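PDB 6XJ9: agarase from Pseudoalteromonas fuliginea, which probably hydrolyses agarose, the red-algal galactan, as a glycoside hydrolase of family GH50 from a marine bacterium. Local coordinates for residues F63-N68 with Q193-D198. Numbering follows the deposited sequence.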
loop_
_atom_site.group_PDB
_atom_site.type_symbol
_atom_site.label_atom_id
_atom_site.label_comp_id
_atom_site.label_asym_id
_atom_site.label_seq_id
_atom_site.Cartn_x
_atom_site.Cartn_y
_atom_site.Cartn_z
ATOM N N PHE A 63 -0.779 25.787 -0.203
ATOM C CA PHE A 63 -1.773 26.011 0.832
ATOM C C PHE A 63 -1.085 25.928 2.189
ATOM O O PHE A 63 -0.397 24.958 2.477
ATOM C CB PHE A 63 -2.876 24.946 0.777
ATOM C CG PHE A 63 -3.706 24.915 -0.484
ATOM C CD1 PHE A 63 -4.807 25.750 -0.631
ATOM C CD2 PHE A 63 -3.401 24.033 -1.512
ATOM C CE1 PHE A 63 -5.573 25.717 -1.790
ATOM C CE2 PHE A 63 -4.165 23.999 -2.669
ATOM C CZ PHE A 63 -5.254 24.838 -2.805
ATOM N N GLN A 64 -1.265 26.960 3.015
ATOM C CA GLN A 64 -0.602 26.987 4.309
ATOM C C GLN A 64 -1.526 26.303 5.314
ATOM O O GLN A 64 -1.938 26.902 6.304
ATOM C CB GLN A 64 -0.221 28.422 4.686
ATOM C CG GLN A 64 0.667 29.114 3.654
ATOM C CD GLN A 64 0.897 30.572 3.975
ATOM O OE1 GLN A 64 -0.026 31.320 4.299
ATOM N NE2 GLN A 64 2.149 30.993 3.885
ATOM N N SER A 65 -1.819 25.025 5.039
ATOM C CA SER A 65 -2.898 24.286 5.671
ATOM C C SER A 65 -2.456 23.644 6.986
ATOM O O SER A 65 -3.300 23.207 7.767
ATOM C CB SER A 65 -3.492 23.275 4.711
ATOM O OG SER A 65 -2.467 22.555 4.042
ATOM N N LYS A 66 -1.143 23.599 7.238
ATOM C CA LYS A 66 -0.650 23.156 8.534
ATOM C C LYS A 66 -1.097 24.128 9.623
ATOM O O LYS A 66 -1.558 23.703 10.676
ATOM C CB LYS A 66 0.874 23.000 8.561
ATOM C CG LYS A 66 1.436 22.299 9.798
ATOM C CD LYS A 66 2.927 22.060 9.711
ATOM C CE LYS A 66 3.466 21.049 10.704
ATOM N NZ LYS A 66 3.418 21.561 12.093
ATOM N N LYS A 67 -0.935 25.428 9.366
ATOM C CA LYS A 67 -1.161 26.464 10.364
ATOM C C LYS A 67 -2.600 26.978 10.280
ATOM O O LYS A 67 -3.129 27.516 11.249
ATOM C CB LYS A 67 -0.126 27.586 10.181
ATOM C CG LYS A 67 -0.368 28.865 10.984
ATOM C CD LYS A 67 -0.201 28.739 12.505
ATOM C CE LYS A 67 -0.013 30.087 13.176
ATOM N NZ LYS A 67 0.012 29.992 14.659
ATOM N N ASN A 68 -3.238 26.807 9.118
ATOM C CA ASN A 68 -4.536 27.414 8.882
ATOM C C ASN A 68 -5.510 26.329 8.441
ATOM O O ASN A 68 -5.228 25.617 7.481
ATOM C CB ASN A 68 -4.447 28.510 7.818
ATOM C CG ASN A 68 -3.388 29.546 8.128
ATOM O OD1 ASN A 68 -3.637 30.481 8.883
ATOM N ND2 ASN A 68 -2.203 29.378 7.571
ATOM N N GLN A 193 -9.011 21.916 3.735
ATOM C CA GLN A 193 -9.772 22.070 4.966
ATOM C C GLN A 193 -9.320 21.049 6.007
ATOM O O GLN A 193 -9.229 19.855 5.719
ATOM C CB GLN A 193 -11.274 21.959 4.686
ATOM C CG GLN A 193 -11.803 23.094 3.814
ATOM C CD GLN A 193 -13.286 23.010 3.543
ATOM O OE1 GLN A 193 -14.038 22.343 4.255
ATOM N NE2 GLN A 193 -13.710 23.677 2.484
ATOM N N SER A 194 -9.037 21.555 7.213
ATOM C CA SER A 194 -8.640 20.764 8.375
ATOM C C SER A 194 -7.721 19.608 7.990
ATOM O O SER A 194 -8.114 18.444 8.086
ATOM C CB SER A 194 -9.846 20.255 9.124
ATOM O OG SER A 194 -10.699 21.327 9.468
ATOM N N THR A 195 -6.500 19.935 7.557
ATOM C CA THR A 195 -5.495 18.910 7.339
ATOM C C THR A 195 -4.567 18.881 8.552
ATOM O O THR A 195 -4.717 19.690 9.470
ATOM C CB THR A 195 -4.691 19.152 6.051
ATOM O OG1 THR A 195 -3.994 20.391 6.169
ATOM C CG2 THR A 195 -5.549 19.191 4.804
ATOM N N LEU A 196 -3.612 17.950 8.540
ATOM C CA LEU A 196 -2.503 18.025 9.485
ATOM C C LEU A 196 -1.265 18.606 8.810
ATOM O O LEU A 196 -0.344 19.049 9.500
ATOM C CB LEU A 196 -2.235 16.637 10.078
ATOM C CG LEU A 196 -3.434 16.013 10.792
ATOM C CD1 LEU A 196 -3.104 14.599 11.280
ATOM C CD2 LEU A 196 -3.898 16.900 11.950
ATOM N N HIS A 197 -1.260 18.591 7.470
ATOM C CA HIS A 197 -0.090 18.935 6.670
ATOM C C HIS A 197 -0.394 20.091 5.718
ATOM O O HIS A 197 -1.540 20.273 5.299
ATOM C CB HIS A 197 0.367 17.725 5.832
ATOM C CG HIS A 197 0.650 16.488 6.618
ATOM N ND1 HIS A 197 1.496 16.482 7.703
ATOM C CD2 HIS A 197 0.208 15.218 6.477
ATOM C CE1 HIS A 197 1.566 15.264 8.206
ATOM N NE2 HIS A 197 0.780 14.467 7.471
ATOM N N ASP A 198 0.657 20.846 5.367
ATOM C CA ASP A 198 0.644 21.723 4.201
ATOM C C ASP A 198 0.397 20.878 2.949
ATOM O O ASP A 198 0.939 19.778 2.814
ATOM C CB ASP A 198 1.960 22.508 4.036
ATOM C CG ASP A 198 2.171 23.656 5.014
ATOM O OD1 ASP A 198 1.174 24.191 5.550
ATOM O OD2 ASP A 198 3.335 24.020 5.232
HETATM O O HOH W 1 -5.853 22.560 7.543
HETATM O O HOH W 2 1.059 26.077 7.372
#
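Phe63 ends its strand with its carbonyl O 3.5 Å from OD1 of Asp198, whose carboxylate reaches over the turn that follows. That turn is an inverse gamma turn centred on Gln64, and Asn68 ND2 donates a hydrogen bond to Gln64 O at 2.8 Å, with the acceptor close to the Asn68 amide plane. In Ser65, OG stands between the backbone N and carbonyl carbon (chi1 46°) and donates to His197 O at 2.8 Å, in the carbonyl plane on a lone pair. Thr195 OG1 donates to His197 O as well, at 2.6 Å, tilted 28° from that plane, so two hydroxyls grip one carbonyl. A water joins Ser65 O to Thr195 N. Lys66 N gives OD1 of Asp198 a nearly straight bond (2.9 Å, 162°) from the anti side of the carboxylate and tilted out of its plane, while Lys66 CB lies 3.3 Å from that OD1. A second water, accepting from Lys67 N, donates to Asp198 OD1 at 2.6 Å. The contact thus joins two loops at one end of the CBM-like beta domain, following strands 58-63 and 185-193. Arg650 binds Lys66 O and Thr195 O, and Leu196 touches helix 689-704, where His197 NE2 bonds Asp698.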